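Local coordinates for protein FAM179B (Mus musculus, PDB 5DN7) that interacts with microtubules and promotes their polymerization through its TOG domains, this chain being the TOG2 domain, and is involved in ciliogenesis and regulation of cilium length, at residues L70-L75 / V108-V113; V89-V94 / K124-K129. One frame throughout, in Å; residues are numbered along the deposited sequence.

Contact 1 (L70-L75 / V108-V113); sequences LLYNLL and VIAASV
The Y72 ring meets helix 105-114 with its edge, CD1 lying 3.7 Å from the CA of A111 with that carbon close to the ring plane. Y72 turns its CG away from its own N (chi1 -176°), bringing the ring across to the neighbouring backbone. CE1, the next atom along the same edge, runs past the carbonyl carbon of A110 at 4.0 Å. L75 approaches A111 by another route, with CD1 as the only branch that touches: it stands 3.9 Å from A111 CB and 3.5 Å from A111 O. The methyl of A111 is thus shared between the Y72 edge and the L75 branch, and so small a side chain lets both come close to the helix backbone. Helices 61-74 and 105-114 belong to consecutive predicted HEAT repeats of the TOG2 solenoid, and the contact joins them by apolar packing. K114, just beyond the 108-113 segment, adds a cation-pi interaction with the Y72 ring and a hydrogen bond to Y72 O. Within segment 108-113, V108 O receives both the backbone N and the OG of S112, the two donors arriving from opposite faces of the carbonyl plane, with OG at 2.9 Å.

Contact 2 (V89-V94 / K124-K129); sequences VLHLLV and KQEYMK
K129 lays its CB squarely over one face of the H91 imidazole, 3.8 Å from the ring centroid and 12° off the ring normal, a CH-pi contact that forms the tight part of this interface. With chi1 at 179°, the H91 side chain is carried out from helix 80-97 toward helix 121-138, where the lysine side chain crosses it at about a right angle. Further along the extended lysine chain, CD passes 3.8 Å from H91 CE1, so the aliphatic part of K129 runs from over the ring centre out past its CE1-ND1 side. Between H91 and the charged groups the fit is looser. E126 OE1 approaches H91 ND1 obliquely at 4.1 Å, too far for a hydrogen bond; the carboxylate could favour a protonated imidazole, an effect that the ammonium of K129, its NZ 5.2 Å from H91 ND1, would probably offset. OE2 of E126 forms a salt bridge with K129 NZ at 3.0 Å, the nitrogen lying above the carboxylate plane. K129 is exposed and makes the solvent side, whereas E126 is buried, its side chain also packing on H84, L87 and Q88 of helix 80-97. Cutting H91 back to an alanine removes the face under K129 CB and is likely to leave a gap between the helices and the lysine chain freer to move. The pairing joins the second helices of two predicted HEAT repeats, the side-by-side stacking of successive repeats from which the solenoid of a TOG domain is built.

In the fold
From the N terminus, the chain runs through helix 61-74, whose C-terminal part, together with L75, supplies the first half of contact 1, then turns back along helix 80-97, which supplies the first half of contact 2. Helix 105-114 follows and closes the loop of contact 1; helix 121-138 then closes that of contact 2. The segments alternate along the chain, so the two closures cross. Each ties the repeat predicted at 62-99 to the next, at 103-138, contact 1 through their first helices and contact 2 through their second. Their centres lie 11 Å apart, and the two layers meet directly where L71 packs on V89 and L90, A111 on L90, and V108 on V94.

Contact 1 (L70-L75 / V108-V113)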
loop_
_atom_site.group_PDB
_atom_site.type_symbol
_atom_site.label_atom_id
_atom_site.label_comp_id
_atom_site.label_asym_id
_atom_site.label_seq_id
_atom_site.Cartn_x
_atom_site.Cartn_y
_atom_site.Cartn_z
ATOM N N LEU A 70 18.916 -1.030 5.715
ATOM C CA LEU A 70 18.954 -2.249 6.510
ATOM C C LEU A 70 17.580 -2.929 6.592
ATOM O O LEU A 70 17.454 -4.139 6.333
ATOM C CB LEU A 70 19.454 -1.939 7.919
ATOM C CG LEU A 70 19.491 -3.151 8.836
ATOM C CD1 LEU A 70 20.500 -4.151 8.287
ATOM C CD2 LEU A 70 19.843 -2.743 10.244
ATOM N N LEU A 71 16.556 -2.154 6.941
ATOM C CA LEU A 71 15.195 -2.687 6.990
ATOM C C LEU A 71 14.782 -3.271 5.637
ATOM O O LEU A 71 14.143 -4.318 5.570
ATOM C CB LEU A 71 14.206 -1.607 7.427
ATOM C CG LEU A 71 14.471 -1.051 8.832
ATOM C CD1 LEU A 71 13.392 -0.082 9.259
ATOM C CD2 LEU A 71 14.618 -2.161 9.856
ATOM N N TYR A 72 15.171 -2.603 4.561
ATOM C CA TYR A 72 14.825 -3.060 3.228
ATOM C C TYR A 72 15.470 -4.413 2.960
ATOM O O TYR A 72 14.858 -5.298 2.353
ATOM C CB TYR A 72 15.259 -2.029 2.180
ATOM C CG TYR A 72 14.850 -2.366 0.760
ATOM C CD1 TYR A 72 13.525 -2.240 0.353
ATOM C CD2 TYR A 72 15.793 -2.798 -0.179
ATOM C CE1 TYR A 72 13.139 -2.539 -0.944
ATOM C CE2 TYR A 72 15.421 -3.094 -1.484
ATOM C CZ TYR A 72 14.086 -2.967 -1.861
ATOM O OH TYR A 72 13.688 -3.263 -3.152
ATOM N N ASN A 73 16.696 -4.596 3.383
ATOM C CA ASN A 73 17.305 -5.885 3.270
ATOM C C ASN A 73 16.674 -6.962 4.123
ATOM O O ASN A 73 16.559 -8.062 3.716
ATOM C CB ASN A 73 18.811 -5.799 3.413
ATOM C CG ASN A 73 19.452 -5.049 2.269
ATOM O OD1 ASN A 73 20.274 -4.197 2.488
ATOM N ND2 ASN A 73 19.071 -5.354 1.060
ATOM N N LEU A 74 16.272 -6.612 5.320
ATOM C CA LEU A 74 15.650 -7.577 6.217
ATOM C C LEU A 74 14.321 -8.106 5.660
ATOM O O LEU A 74 13.914 -9.225 5.964
ATOM C CB LEU A 74 15.439 -6.951 7.589
ATOM C CG LEU A 74 16.723 -6.675 8.372
ATOM C CD1 LEU A 74 16.429 -5.967 9.685
ATOM C CD2 LEU A 74 17.457 -7.987 8.626
ATOM N N LEU A 75 13.655 -7.312 4.829
ATOM C CA LEU A 75 12.403 -7.748 4.223
ATOM C C LEU A 75 12.629 -8.796 3.131
ATOM O O LEU A 75 11.673 -9.332 2.575
ATOM C CB LEU A 75 11.640 -6.558 3.652
ATOM C CG LEU A 75 11.190 -5.525 4.678
ATOM C CD1 LEU A 75 10.571 -4.354 3.969
ATOM C CD2 LEU A 75 10.202 -6.138 5.680
ATOM N N VAL A 108 10.380 4.051 1.602
ATOM C CA VAL A 108 9.393 3.366 2.431
ATOM C C VAL A 108 8.364 2.678 1.529
ATOM O O VAL A 108 7.967 1.540 1.789
ATOM C CB VAL A 108 8.704 4.320 3.435
ATOM C CG1 VAL A 108 7.531 3.616 4.152
ATOM C CG2 VAL A 108 9.704 4.815 4.464
ATOM N N ILE A 109 7.957 3.337 0.444
ATOM C CA ILE A 109 7.001 2.697 -0.464
ATOM C C ILE A 109 7.619 1.491 -1.209
ATOM O O ILE A 109 6.942 0.488 -1.402
ATOM C CB ILE A 109 6.397 3.708 -1.476
ATOM C CG1 ILE A 109 5.301 4.526 -0.792
ATOM C CG2 ILE A 109 5.779 2.991 -2.675
ATOM C CD1 ILE A 109 4.537 5.485 -1.734
ATOM N N ALA A 110 8.893 1.557 -1.595
ATOM C CA ALA A 110 9.508 0.404 -2.257
ATOM C C ALA A 110 9.547 -0.780 -1.280
ATOM O O ALA A 110 9.173 -1.939 -1.625
ATOM C CB ALA A 110 10.902 0.741 -2.753
ATOM N N ALA A 111 9.962 -0.468 -0.050
ATOM C CA ALA A 111 9.989 -1.472 1.015
ATOM C C ALA A 111 8.614 -2.099 1.205
ATOM O O ALA A 111 8.485 -3.314 1.339
ATOM C CB ALA A 111 10.482 -0.865 2.321
ATOM N N SER A 112 7.576 -1.283 1.186
ATOM C CA SER A 112 6.241 -1.807 1.428
ATOM C C SER A 112 5.693 -2.611 0.242
ATOM O O SER A 112 4.952 -3.593 0.424
ATOM C CB SER A 112 5.307 -0.665 1.788
ATOM O OG SER A 112 5.801 -0.011 2.952
ATOM N N VAL A 113 6.061 -2.218 -0.968
ATOM C CA VAL A 113 5.602 -2.941 -2.137
ATOM C C VAL A 113 6.241 -4.338 -2.182
ATOM O O VAL A 113 5.576 -5.319 -2.558
ATOM C CB VAL A 113 5.910 -2.175 -3.452
ATOM C CG1 VAL A 113 5.649 -3.077 -4.663
ATOM C CG2 VAL A 113 5.069 -0.910 -3.537
#

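Contact 2 (V89-V94 / K124-K129)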
loop_
_atom_site.group_PDB
_atom_site.type_symbol
_atom_site.label_atom_id
_atom_site.label_comp_id
_atom_site.label_asym_id
_atom_site.label_seq_id
_atom_site.Cartn_x
_atom_site.Cartn_y
_atom_site.Cartn_z
ATOM N N VAL A 89 9.005 -2.824 12.848
ATOM C CA VAL A 89 10.032 -1.804 13.057
ATOM C C VAL A 89 9.861 -0.604 12.103
ATOM O O VAL A 89 9.967 0.544 12.501
ATOM C CB VAL A 89 11.427 -2.404 12.895
ATOM C CG1 VAL A 89 12.468 -1.300 12.738
ATOM C CG2 VAL A 89 11.735 -3.302 14.096
ATOM N N LEU A 90 9.588 -0.893 10.843
ATOM C CA LEU A 90 9.388 0.114 9.816
ATOM C C LEU A 90 8.163 0.974 10.116
ATOM O O LEU A 90 8.202 2.187 9.961
ATOM C CB LEU A 90 9.254 -0.560 8.449
ATOM C CG LEU A 90 9.093 0.359 7.239
ATOM C CD1 LEU A 90 10.258 1.318 7.181
ATOM C CD2 LEU A 90 8.967 -0.447 5.938
ATOM N N HIS A 91 7.080 0.342 10.550
ATOM C CA HIS A 91 5.883 1.067 10.951
ATOM C C HIS A 91 6.196 2.028 12.084
ATOM O O HIS A 91 5.791 3.201 12.051
ATOM C CB HIS A 91 4.769 0.117 11.398
ATOM C CG HIS A 91 3.528 0.829 11.847
ATOM N ND1 HIS A 91 2.739 0.386 12.886
ATOM C CD2 HIS A 91 2.942 1.964 11.391
ATOM C CE1 HIS A 91 1.726 1.217 13.053
ATOM N NE2 HIS A 91 1.831 2.186 12.158
ATOM N N LEU A 92 6.897 1.515 13.098
ATOM C CA LEU A 92 7.228 2.345 14.249
ATOM C C LEU A 92 8.113 3.520 13.813
ATOM O O LEU A 92 7.901 4.660 14.224
ATOM C CB LEU A 92 7.917 1.518 15.332
ATOM C CG LEU A 92 8.375 2.289 16.567
ATOM C CD1 LEU A 92 7.223 3.089 17.150
ATOM C CD2 LEU A 92 8.894 1.301 17.606
ATOM N N LEU A 93 9.084 3.239 12.955
ATOM C CA LEU A 93 9.974 4.275 12.442
ATOM C C LEU A 93 9.164 5.365 11.754
ATOM O O LEU A 93 9.346 6.544 12.030
ATOM C CB LEU A 93 11.007 3.689 11.474
ATOM C CG LEU A 93 11.870 4.707 10.704
ATOM C CD1 LEU A 93 12.773 5.531 11.632
ATOM C CD2 LEU A 93 12.688 4.037 9.607
ATOM N N VAL A 94 8.265 4.948 10.868
ATOM C CA VAL A 94 7.374 5.870 10.181
ATOM C C VAL A 94 6.630 6.721 11.201
ATOM O O VAL A 94 6.519 7.936 11.044
ATOM C CB VAL A 94 6.354 5.123 9.302
ATOM C CG1 VAL A 94 5.211 6.049 8.913
ATOM C CG2 VAL A 94 7.035 4.556 8.066
ATOM N N LYS A 124 0.024 -8.324 5.856
ATOM C CA LYS A 124 -0.952 -7.350 5.378
ATOM C C LYS A 124 -1.404 -6.363 6.476
ATOM O O LYS A 124 -1.578 -5.170 6.202
ATOM C CB LYS A 124 -2.161 -8.072 4.784
ATOM C CG LYS A 124 -3.240 -7.127 4.302
ATOM C CD LYS A 124 -4.317 -7.852 3.505
ATOM C CE LYS A 124 -5.525 -6.933 3.323
ATOM N NZ LYS A 124 -6.772 -7.652 2.854
ATOM N N GLN A 125 -1.560 -6.838 7.711
ATOM C CA GLN A 125 -1.838 -5.941 8.837
ATOM C C GLN A 125 -0.774 -4.844 8.909
ATOM O O GLN A 125 -1.083 -3.627 8.939
ATOM C CB GLN A 125 -1.868 -6.693 10.169
ATOM C CG GLN A 125 -3.189 -7.327 10.515
ATOM C CD GLN A 125 -3.103 -8.200 11.759
ATOM O OE1 GLN A 125 -2.022 -8.386 12.331
ATOM N NE2 GLN A 125 -4.239 -8.766 12.167
ATOM N N GLU A 126 0.486 -5.282 8.931
ATOM C CA GLU A 126 1.534 -4.272 9.056
ATOM C C GLU A 126 1.654 -3.347 7.832
ATOM O O GLU A 126 1.801 -2.118 7.988
ATOM C CB GLU A 126 2.876 -4.936 9.354
ATOM C CG GLU A 126 2.851 -5.703 10.673
ATOM C CD GLU A 126 2.474 -4.815 11.852
ATOM O OE1 GLU A 126 2.839 -3.617 11.849
ATOM O OE2 GLU A 126 1.807 -5.308 12.791
ATOM N N TYR A 127 1.569 -3.881 6.615
ATOM C CA TYR A 127 1.774 -2.941 5.518
ATOM C C TYR A 127 0.561 -2.025 5.312
ATOM O O TYR A 127 0.724 -0.891 4.853
ATOM C CB TYR A 127 2.193 -3.638 4.212
ATOM C CG TYR A 127 1.233 -4.544 3.480
ATOM C CD1 TYR A 127 0.046 -4.064 2.925
ATOM C CD2 TYR A 127 1.581 -5.878 3.238
ATOM C CE1 TYR A 127 -0.799 -4.907 2.206
ATOM C CE2 TYR A 127 0.753 -6.722 2.524
ATOM C CZ TYR A 127 -0.430 -6.238 2.008
ATOM O OH TYR A 127 -1.240 -7.096 1.301
ATOM N N MET A 128 -0.633 -2.472 5.680
ATOM C CA MET A 128 -1.785 -1.571 5.631
ATOM C C MET A 128 -1.611 -0.434 6.649
ATOM O O MET A 128 -1.918 0.759 6.342
ATOM C CB MET A 128 -3.099 -2.319 5.887
ATOM C CG MET A 128 -3.598 -3.201 4.728
ATOM S SD MET A 128 -3.544 -2.389 3.095
ATOM C CE MET A 128 -4.479 -0.871 3.380
ATOM N N LYS A 129 -1.116 -0.782 7.843
ATOM C CA LYS A 129 -0.784 0.292 8.802
ATOM C C LYS A 129 0.171 1.310 8.185
ATOM O O LYS A 129 -0.063 2.548 8.232
ATOM C CB LYS A 129 -0.162 -0.274 10.082
ATOM C CG LYS A 129 -1.148 -0.978 11.012
ATOM C CD LYS A 129 -0.369 -1.778 12.053
ATOM C CE LYS A 129 -1.288 -2.500 13.005
ATOM N NZ LYS A 129 -0.527 -3.588 13.682
#